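Local coordinates for aminoacyl-tRNA synthetase-interacting multifunctional protein p43 (Plasmodium vivax, PDB 6IPA) that probably binds tRNA through its C-terminal EMAP II-like domain, acting as an aminoacyl-tRNA synthetase-interacting protein of the malaria parasite, at residues A[97-105]-A[113-121]; A[40-48]-A[162-173]. All coordinates share one frame; numbering follows the deposited sequence.

Interaction 1. Residues A[97-105]-A[113-121]; sequences YVLVLANLK and KSHGMVLCG
Two backbone hydrogen bonds join strand 97-101 to the 116-119 chain: Leu119 N gives to Leu99 O (3.0 Å) and Leu101 N to Met117 O (3.1 Å, 143° at the hydrogen). They flank the single bridge between Val100 and Val118. Two CA-H...O contacts supplement them, Val100 CA to Met117 O and Gly116 CA to Leu101 O, the latter at 3.3 Å. At phi 113°, Gly116 brings the His115 carbonyl O close to where a CB would stand, which favours glycine. Val98 and Val118 cross at nearly a right angle, Val118 CG1 lying 3.8 Å from Val98 CB, whereas Leu119 CD1 rests on Leu99 CB beside Trp187. Farther on, the CD1 branch of Leu104 meets Met117 SD at 4.0 Å. The His115 ring turns its edge to Leu104 O, which lies in the ring plane, 3.5 Å from CD2; chi1 of -176° swings CG away from the backbone N and carries the ring there. Where the chains part, one water accepts from Gly116 N and lies within hydrogen-bonding distance of Ser114 O (2.8 Å) and Lys105 O. Antiparallel pairing at this sheet edge is consistent with the OB-fold barrel of tRNA-binding domains.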
loop_
_atom_site.group_PDB
_atom_site.type_symbol
_atom_site.label_atom_id
_atom_site.label_comp_id
_atom_site.label_asym_id
_atom_site.label_seq_id
_atom_site.Cartn_x
_atom_site.Cartn_y
_atom_site.Cartn_z
ATOM N N TYR A 97 -9.282 -0.299 -6.146
ATOM C CA TYR A 97 -8.430 -1.451 -5.853
ATOM C C TYR A 97 -7.082 -0.853 -5.488
ATOM O O TYR A 97 -6.474 -0.151 -6.298
ATOM C CB TYR A 97 -8.335 -2.413 -7.083
ATOM C CG TYR A 97 -9.549 -3.316 -7.221
ATOM C CD1 TYR A 97 -9.614 -4.534 -6.569
ATOM C CD2 TYR A 97 -10.645 -2.931 -7.977
ATOM C CE1 TYR A 97 -10.732 -5.355 -6.677
ATOM C CE2 TYR A 97 -11.769 -3.722 -8.084
ATOM C CZ TYR A 97 -11.810 -4.934 -7.429
ATOM O OH TYR A 97 -12.922 -5.732 -7.562
ATOM N N VAL A 98 -6.611 -1.110 -4.267
ATOM C CA VAL A 98 -5.382 -0.456 -3.819
ATOM C C VAL A 98 -4.387 -1.523 -3.434
ATOM O O VAL A 98 -4.744 -2.724 -3.416
ATOM C CB VAL A 98 -5.641 0.523 -2.675
ATOM C CG1 VAL A 98 -6.513 1.647 -3.173
ATOM C CG2 VAL A 98 -6.315 -0.168 -1.503
ATOM N N LEU A 99 -3.142 -1.080 -3.188
ATOM C CA LEU A 99 -2.060 -1.954 -2.716
ATOM C C LEU A 99 -1.808 -1.759 -1.253
ATOM O O LEU A 99 -1.336 -0.714 -0.834
ATOM C CB LEU A 99 -0.779 -1.673 -3.473
ATOM C CG LEU A 99 -0.880 -1.991 -4.984
ATOM C CD1 LEU A 99 0.518 -2.321 -5.529
ATOM C CD2 LEU A 99 -1.844 -3.124 -5.339
ATOM N N VAL A 100 -2.133 -2.776 -0.470
ATOM C CA VAL A 100 -1.950 -2.701 0.983
ATOM C C VAL A 100 -0.726 -3.468 1.429
ATOM O O VAL A 100 -0.629 -4.661 1.136
ATOM C CB VAL A 100 -3.190 -3.291 1.718
ATOM C CG1 VAL A 100 -3.003 -3.223 3.223
ATOM C CG2 VAL A 100 -4.443 -2.530 1.308
ATOM N N LEU A 101 0.179 -2.798 2.150
ATOM C CA LEU A 101 1.220 -3.455 2.972
ATOM C C LEU A 101 0.553 -4.098 4.188
ATOM O O LEU A 101 0.412 -3.492 5.256
ATOM C CB LEU A 101 2.327 -2.470 3.415
ATOM C CG LEU A 101 3.422 -3.048 4.323
ATOM C CD1 LEU A 101 4.099 -4.221 3.656
ATOM C CD2 LEU A 101 4.516 -2.039 4.697
ATOM N N ALA A 102 0.178 -5.362 4.032
ATOM C CA ALA A 102 -0.632 -6.085 5.027
ATOM C C ALA A 102 0.012 -6.490 6.339
ATOM O O ALA A 102 -0.680 -6.691 7.331
ATOM C CB ALA A 102 -1.209 -7.319 4.356
ATOM N N ASN A 103 1.338 -6.606 6.381
ATOM C CA ASN A 103 2.006 -7.241 7.532
ATOM C C ASN A 103 2.632 -6.342 8.565
ATOM O O ASN A 103 3.333 -6.816 9.484
ATOM C CB ASN A 103 2.992 -8.309 7.087
ATOM C CG ASN A 103 4.197 -7.774 6.316
ATOM O OD1 ASN A 103 4.152 -6.733 5.646
ATOM N ND2 ASN A 103 5.288 -8.511 6.398
ATOM N N LEU A 104 2.359 -5.049 8.452
ATOM C CA LEU A 104 2.551 -4.152 9.557
ATOM C C LEU A 104 1.592 -4.630 10.626
ATOM O O LEU A 104 0.564 -5.229 10.287
ATOM C CB LEU A 104 2.153 -2.769 9.135
ATOM C CG LEU A 104 2.982 -2.125 8.038
ATOM C CD1 LEU A 104 2.247 -0.905 7.493
ATOM C CD2 LEU A 104 4.309 -1.665 8.609
ATOM N N LYS A 105 1.892 -4.339 11.894
ATOM C CA LYS A 105 0.997 -4.683 13.010
ATOM C C LYS A 105 -0.073 -3.630 13.213
ATOM O O LYS A 105 0.165 -2.435 12.962
ATOM C CB LYS A 105 1.762 -4.824 14.350
ATOM C CG LYS A 105 2.735 -5.998 14.440
ATOM C CD LYS A 105 2.751 -6.713 15.796
ATOM C CE LYS A 105 4.148 -7.182 16.175
ATOM N NZ LYS A 105 4.979 -6.048 16.678
ATOM N N LYS A 113 -8.493 2.234 15.113
ATOM C CA LYS A 113 -7.599 1.129 14.736
ATOM C C LYS A 113 -7.201 1.264 13.282
ATOM O O LYS A 113 -7.999 1.719 12.466
ATOM C CB LYS A 113 -8.266 -0.243 14.950
ATOM C CG LYS A 113 -8.693 -0.568 16.388
ATOM C CD LYS A 113 -7.515 -0.665 17.354
ATOM C CE LYS A 113 -7.941 -1.129 18.739
ATOM N NZ LYS A 113 -8.444 0.005 19.560
ATOM N N SER A 114 -5.964 0.870 12.991
ATOM C CA SER A 114 -5.375 0.898 11.652
ATOM C C SER A 114 -4.403 -0.307 11.417
ATOM O O SER A 114 -3.339 -0.370 12.007
ATOM C CB SER A 114 -4.610 2.197 11.488
ATOM O OG SER A 114 -4.085 2.270 10.188
ATOM N N HIS A 115 -4.765 -1.235 10.556
ATOM C CA HIS A 115 -4.019 -2.476 10.359
ATOM C C HIS A 115 -3.563 -2.632 8.916
ATOM O O HIS A 115 -4.285 -3.181 8.108
ATOM C CB HIS A 115 -4.906 -3.661 10.748
ATOM C CG HIS A 115 -4.211 -4.975 10.676
ATOM N ND1 HIS A 115 -4.891 -6.176 10.583
ATOM C CD2 HIS A 115 -2.891 -5.284 10.663
ATOM C CE1 HIS A 115 -4.019 -7.164 10.536
ATOM N NE2 HIS A 115 -2.805 -6.647 10.566
ATOM N N GLY A 116 -2.359 -2.153 8.619
ATOM C CA GLY A 116 -1.806 -2.115 7.258
ATOM C C GLY A 116 -1.666 -0.659 6.790
ATOM O O GLY A 116 -1.834 0.256 7.579
ATOM N N MET A 117 -1.334 -0.428 5.523
ATOM C CA MET A 117 -1.315 0.945 4.978
ATOM C C MET A 117 -1.395 0.902 3.444
ATOM O O MET A 117 -0.999 -0.057 2.820
ATOM C CB MET A 117 -0.093 1.755 5.465
ATOM C CG MET A 117 1.116 1.720 4.537
ATOM S SD MET A 117 2.718 2.292 5.181
ATOM C CE MET A 117 2.408 4.059 5.310
ATOM N N VAL A 118 -1.888 1.981 2.848
ATOM C CA VAL A 118 -2.167 2.025 1.428
ATOM C C VAL A 118 -1.011 2.726 0.767
ATOM O O VAL A 118 -0.503 3.708 1.315
ATOM C CB VAL A 118 -3.507 2.727 1.116
ATOM C CG1 VAL A 118 -3.677 2.873 -0.379
ATOM C CG2 VAL A 118 -4.661 1.954 1.729
ATOM N N LEU A 119 -0.582 2.193 -0.385
ATOM C CA LEU A 119 0.706 2.588 -0.943
ATOM C C LEU A 119 0.468 3.638 -2.020
ATOM O O LEU A 119 -0.510 3.513 -2.756
ATOM C CB LEU A 119 1.479 1.390 -1.520
ATOM C CG LEU A 119 2.037 0.178 -0.736
ATOM C CD1 LEU A 119 2.647 -0.953 -1.548
ATOM C CD2 LEU A 119 3.044 0.624 0.273
ATOM N N CYS A 120 1.362 4.635 -2.108
ATOM C CA CYS A 120 1.219 5.776 -3.037
ATOM C C CYS A 120 2.516 6.258 -3.641
ATOM O O CYS A 120 3.592 6.100 -3.076
ATOM C CB CYS A 120 0.673 7.020 -2.336
ATOM S SG CYS A 120 -0.835 6.848 -1.391
ATOM N N GLY A 121 2.361 6.918 -4.772
ATOM C CA GLY A 121 3.430 7.639 -5.412
ATOM C C GLY A 121 3.349 9.096 -5.018
ATOM O O GLY A 121 2.242 9.652 -4.821
HETATM O O HOH W 1 -0.940 -0.492 10.642
#

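Interaction 2. Residues A[40-48]-A[162-173]; sequences LDDITRLNI and EKNPFFHIQPHL
The short helix 165-169, entered through an Asn N-cap, packs against the first ordered loop and 3-10 turn, which precede strand 48-58. No hydrogen bond crosses between 40-48 and 162-173; the join is van der Waals packing, largely of apolar side chains, with the Arg45 guanidinium laid over proline carbon. At the helix start, Asn164 OD1 accepts from Phe166 N (2.8 Å), the donor tilted from the amide's carbonyl plane. Next to this cap, the Pro165 ring is packed on two sides: its CB touches Leu40 O at 3.4 Å, while its CG sits over the centre of one face of the Arg45 guanidinium, 3.5 Å from CZ. A bend at chi3 (75°) turns that group across the proline, and a salt bridge to Asp154 holds its far end. Leu46 spreads its branches between helix residues, CD1 toward Phe166 CD1 (3.9 Å) and CD2 against the backbone of Phe166. Ile169 reaches Leu46 tip to tip, and its CD1 also presses on Asp42 O at 3.3 Å. Asp42 in turn forms an Asx turn, OD1 taking both N and OG1 of Thr44 from the same face of the carboxylate. In the following 3-10 turn 170-172, the His172 ring meets Asp41 OD2 through CD2 (3.7 Å), the planes 12° apart but the side chains crossing at about a right angle; Tyr182 and Lys183 hold the carboxylate. The His168 ring is fixed by NE2 donating to Glu162 O (2.9 Å), and Leu40 CD1 covers one face in a CH-pi contact, 3.8 Å from the ring centroid.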
loop_
_atom_site.group_PDB
_atom_site.type_symbol
_atom_site.label_atom_id
_atom_site.label_comp_id
_atom_site.label_asym_id
_atom_site.label_seq_id
_atom_site.Cartn_x
_atom_site.Cartn_y
_atom_site.Cartn_z
ATOM N N LEU A 40 17.274 -7.354 6.038
ATOM C CA LEU A 40 16.517 -6.070 6.188
ATOM C C LEU A 40 16.136 -5.429 4.826
ATOM O O LEU A 40 14.936 -5.185 4.606
ATOM C CB LEU A 40 17.242 -5.050 7.048
ATOM C CG LEU A 40 17.088 -5.115 8.561
ATOM C CD1 LEU A 40 17.864 -3.968 9.182
ATOM C CD2 LEU A 40 15.639 -5.059 8.997
ATOM N N ASP A 41 17.108 -5.140 3.937
ATOM C CA ASP A 41 16.754 -4.720 2.528
ATOM C C ASP A 41 16.412 -5.975 1.714
ATOM O O ASP A 41 17.206 -6.474 0.927
ATOM C CB ASP A 41 17.850 -3.872 1.826
ATOM C CG ASP A 41 17.502 -3.514 0.341
ATOM O OD1 ASP A 41 16.322 -3.669 -0.060
ATOM O OD2 ASP A 41 18.414 -3.082 -0.443
ATOM N N ASP A 42 15.221 -6.493 1.926
ATOM C CA ASP A 42 14.850 -7.729 1.282
ATOM C C ASP A 42 13.355 -7.595 1.065
ATOM O O ASP A 42 12.567 -7.583 2.016
ATOM C CB ASP A 42 15.220 -8.909 2.182
ATOM C CG ASP A 42 14.662 -10.232 1.705
ATOM O OD1 ASP A 42 14.211 -10.347 0.530
ATOM O OD2 ASP A 42 14.675 -11.172 2.536
ATOM N N ILE A 43 12.966 -7.483 -0.191
ATOM C CA ILE A 43 11.597 -7.165 -0.475
ATOM C C ILE A 43 10.672 -8.368 -0.329
ATOM O O ILE A 43 9.460 -8.208 -0.216
ATOM C CB ILE A 43 11.466 -6.476 -1.833
ATOM C CG1 ILE A 43 10.027 -6.018 -2.041
ATOM C CG2 ILE A 43 11.911 -7.397 -2.963
ATOM C CD1 ILE A 43 9.850 -5.073 -3.182
ATOM N N THR A 44 11.231 -9.571 -0.265
ATOM C CA THR A 44 10.412 -10.773 -0.067
ATOM C C THR A 44 9.707 -10.714 1.294
ATOM O O THR A 44 8.729 -11.410 1.537
ATOM C CB THR A 44 11.279 -12.034 -0.188
ATOM O OG1 THR A 44 12.265 -12.034 0.847
ATOM C CG2 THR A 44 11.978 -12.077 -1.555
ATOM N N ARG A 45 10.203 -9.835 2.160
ATOM C CA ARG A 45 9.756 -9.764 3.542
ATOM C C ARG A 45 8.505 -8.932 3.727
ATOM O O ARG A 45 7.827 -9.075 4.731
ATOM C CB ARG A 45 10.866 -9.220 4.437
ATOM C CG ARG A 45 11.967 -10.225 4.672
ATOM C CD ARG A 45 13.107 -9.715 5.545
ATOM N NE ARG A 45 12.673 -9.691 6.916
ATOM C CZ ARG A 45 13.393 -9.226 7.930
ATOM N NH1 ARG A 45 14.649 -8.749 7.752
ATOM N NH2 ARG A 45 12.848 -9.239 9.138
ATOM N N LEU A 46 8.213 -8.076 2.747
ATOM C CA LEU A 46 6.962 -7.351 2.674
ATOM C C LEU A 46 5.888 -8.202 2.057
ATOM O O LEU A 46 6.086 -8.772 1.014
ATOM C CB LEU A 46 7.096 -6.064 1.814
ATOM C CG LEU A 46 8.229 -5.118 2.166
ATOM C CD1 LEU A 46 8.128 -3.858 1.346
ATOM C CD2 LEU A 46 8.226 -4.813 3.642
ATOM N N ASN A 47 4.710 -8.173 2.681
ATOM C CA ASN A 47 3.449 -8.734 2.103
ATOM C C ASN A 47 2.579 -7.666 1.608
ATOM O O ASN A 47 1.789 -7.186 2.369
ATOM C CB ASN A 47 2.636 -9.417 3.182
ATOM C CG ASN A 47 1.515 -10.207 2.636
ATOM O OD1 ASN A 47 1.554 -10.685 1.502
ATOM N ND2 ASN A 47 0.511 -10.408 3.454
ATOM N N ILE A 48 2.723 -7.290 0.338
ATOM C CA ILE A 48 1.950 -6.254 -0.319
ATOM C C ILE A 48 0.790 -6.874 -1.103
ATOM O O ILE A 48 1.002 -7.623 -2.045
ATOM C CB ILE A 48 2.855 -5.460 -1.287
ATOM C CG1 ILE A 48 3.860 -4.609 -0.497
ATOM C CG2 ILE A 48 2.020 -4.531 -2.159
ATOM C CD1 ILE A 48 5.020 -4.090 -1.328
ATOM N N GLU A 162 13.163 1.382 12.731
ATOM C CA GLU A 162 14.547 1.008 12.424
ATOM C C GLU A 162 14.764 -0.490 12.226
ATOM O O GLU A 162 15.730 -0.884 11.580
ATOM C CB GLU A 162 15.503 1.525 13.520
ATOM C CG GLU A 162 15.639 3.045 13.567
ATOM C CD GLU A 162 16.476 3.527 14.741
ATOM O OE1 GLU A 162 17.600 3.018 14.962
ATOM O OE2 GLU A 162 16.006 4.434 15.455
ATOM N N LYS A 163 13.885 -1.321 12.778
ATOM C CA LYS A 163 13.991 -2.773 12.629
ATOM C C LYS A 163 12.922 -3.344 11.706
ATOM O O LYS A 163 12.656 -4.542 11.737
ATOM C CB LYS A 163 13.901 -3.429 13.989
ATOM C CG LYS A 163 14.973 -2.902 14.914
ATOM C CD LYS A 163 15.327 -3.874 16.033
ATOM C CE LYS A 163 16.447 -3.284 16.894
ATOM N NZ LYS A 163 16.532 -3.972 18.208
ATOM N N ASN A 164 12.327 -2.477 10.877
ATOM C CA ASN A 164 11.255 -2.839 9.969
ATOM C C ASN A 164 11.800 -2.740 8.557
ATOM O O ASN A 164 12.115 -1.640 8.086
ATOM C CB ASN A 164 10.069 -1.878 10.163
ATOM C CG ASN A 164 8.884 -2.188 9.244
ATOM O OD1 ASN A 164 9.033 -2.734 8.146
ATOM N ND2 ASN A 164 7.692 -1.850 9.713
ATOM N N PRO A 165 11.929 -3.886 7.870
ATOM C CA PRO A 165 12.394 -3.898 6.509
ATOM C C PRO A 165 11.850 -2.771 5.658
ATOM O O PRO A 165 12.621 -2.128 4.932
ATOM C CB PRO A 165 11.882 -5.223 6.005
ATOM C CG PRO A 165 12.055 -6.111 7.184
ATOM C CD PRO A 165 11.714 -5.251 8.365
ATOM N N PHE A 166 10.551 -2.510 5.752
ATOM C CA PHE A 166 9.939 -1.512 4.886
ATOM C C PHE A 166 10.729 -0.188 4.738
ATOM O O PHE A 166 10.954 0.269 3.609
ATOM C CB PHE A 166 8.506 -1.191 5.289
ATOM C CG PHE A 166 7.898 -0.138 4.402
ATOM C CD1 PHE A 166 7.320 -0.486 3.207
ATOM C CD2 PHE A 166 8.019 1.207 4.718
ATOM C CE1 PHE A 166 6.814 0.480 2.362
ATOM C CE2 PHE A 166 7.516 2.171 3.888
ATOM C CZ PHE A 166 6.933 1.810 2.695
ATOM N N PHE A 167 11.162 0.389 5.855
ATOM C CA PHE A 167 11.823 1.699 5.851
ATOM C C PHE A 167 13.249 1.633 5.314
ATOM O O PHE A 167 13.816 2.674 4.931
ATOM C CB PHE A 167 11.854 2.333 7.247
ATOM C CG PHE A 167 10.516 2.448 7.880
ATOM C CD1 PHE A 167 9.701 3.529 7.605
ATOM C CD2 PHE A 167 10.036 1.439 8.699
ATOM C CE1 PHE A 167 8.429 3.619 8.158
ATOM C CE2 PHE A 167 8.771 1.534 9.274
ATOM C CZ PHE A 167 7.966 2.625 9.000
ATOM N N HIS A 168 13.820 0.430 5.288
ATOM C CA HIS A 168 15.149 0.227 4.732
ATOM C C HIS A 168 15.033 0.006 3.240
ATOM O O HIS A 168 15.907 0.368 2.454
ATOM C CB HIS A 168 15.806 -0.996 5.382
ATOM C CG HIS A 168 16.348 -0.746 6.759
ATOM N ND1 HIS A 168 17.657 -0.352 6.985
ATOM C CD2 HIS A 168 15.774 -0.861 7.979
ATOM C CE1 HIS A 168 17.862 -0.235 8.287
ATOM N NE2 HIS A 168 16.735 -0.537 8.914
ATOM N N ILE A 169 13.934 -0.628 2.868
ATOM C CA ILE A 169 13.626 -0.921 1.486
ATOM C C ILE A 169 13.112 0.337 0.753
ATOM O O ILE A 169 13.443 0.565 -0.429
ATOM C CB ILE A 169 12.523 -1.996 1.451
ATOM C CG1 ILE A 169 13.056 -3.333 2.030
ATOM C CG2 ILE A 169 11.999 -2.161 0.046
ATOM C CD1 ILE A 169 12.001 -4.352 2.464
ATOM N N GLN A 170 12.315 1.136 1.480
ATOM C CA GLN A 170 11.593 2.282 0.945
ATOM C C GLN A 170 12.395 3.140 -0.019
ATOM O O GLN A 170 11.926 3.394 -1.125
ATOM C CB GLN A 170 11.020 3.130 2.092
ATOM C CG GLN A 170 10.229 4.336 1.643
ATOM C CD GLN A 170 9.323 4.887 2.720
ATOM O OE1 GLN A 170 9.695 4.967 3.896
ATOM N NE2 GLN A 170 8.115 5.280 2.321
ATOM N N PRO A 171 13.637 3.512 0.331
ATOM C CA PRO A 171 14.405 4.391 -0.596
ATOM C C PRO A 171 14.623 3.834 -1.987
ATOM O O PRO A 171 14.956 4.565 -2.886
ATOM C CB PRO A 171 15.753 4.562 0.108
ATOM C CG PRO A 171 15.495 4.178 1.535
ATOM C CD PRO A 171 14.467 3.080 1.467
ATOM N N HIS A 172 14.449 2.533 -2.162
ATOM C CA HIS A 172 14.597 1.913 -3.445
ATOM C C HIS A 172 13.260 1.659 -4.097
ATOM O O HIS A 172 13.223 1.117 -5.188
ATOM C CB HIS A 172 15.308 0.570 -3.250
ATOM C CG HIS A 172 16.620 0.675 -2.538
ATOM N ND1 HIS A 172 17.707 1.337 -3.072
ATOM C CD2 HIS A 172 17.022 0.195 -1.338
ATOM C CE1 HIS A 172 18.719 1.273 -2.225
ATOM N NE2 HIS A 172 18.328 0.595 -1.160
ATOM N N LEU A 173 12.158 2.038 -3.430
ATOM C CA LEU A 173 10.794 1.958 -4.026
ATOM C C LEU A 173 10.343 3.229 -4.817
ATOM O O LEU A 173 9.955 4.261 -4.215
ATOM C CB LEU A 173 9.761 1.649 -2.923
ATOM C CG LEU A 173 9.888 0.328 -2.157
ATOM C CD1 LEU A 173 8.764 0.219 -1.162
ATOM C CD2 LEU A 173 9.848 -0.873 -3.047
#

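Overall arrangement
From the first modelled residues, the chain passes through 40-48 into strand 48-58, whose antiparallel neighbour 97-101 begins interaction 1. That contact closes a short loop whose hairpin, strands 107-109 and 112-114, leads into the second segment, which runs on into strand 120-123. Much later, 162-173 returns to the loop before strand 48-58, so interaction 2 closes a long loop that contains the whole of interaction 1. The centres are about 14 Å apart, and the two meet directly: Ala102 N and Asn47 O form a probable hydrogen bond, as do Asn103 ND2 and Arg45 O, while Leu101 packs on Phe166. Together they tie the sheet of strand 48-58 to helix 165-169 in the C-terminal part.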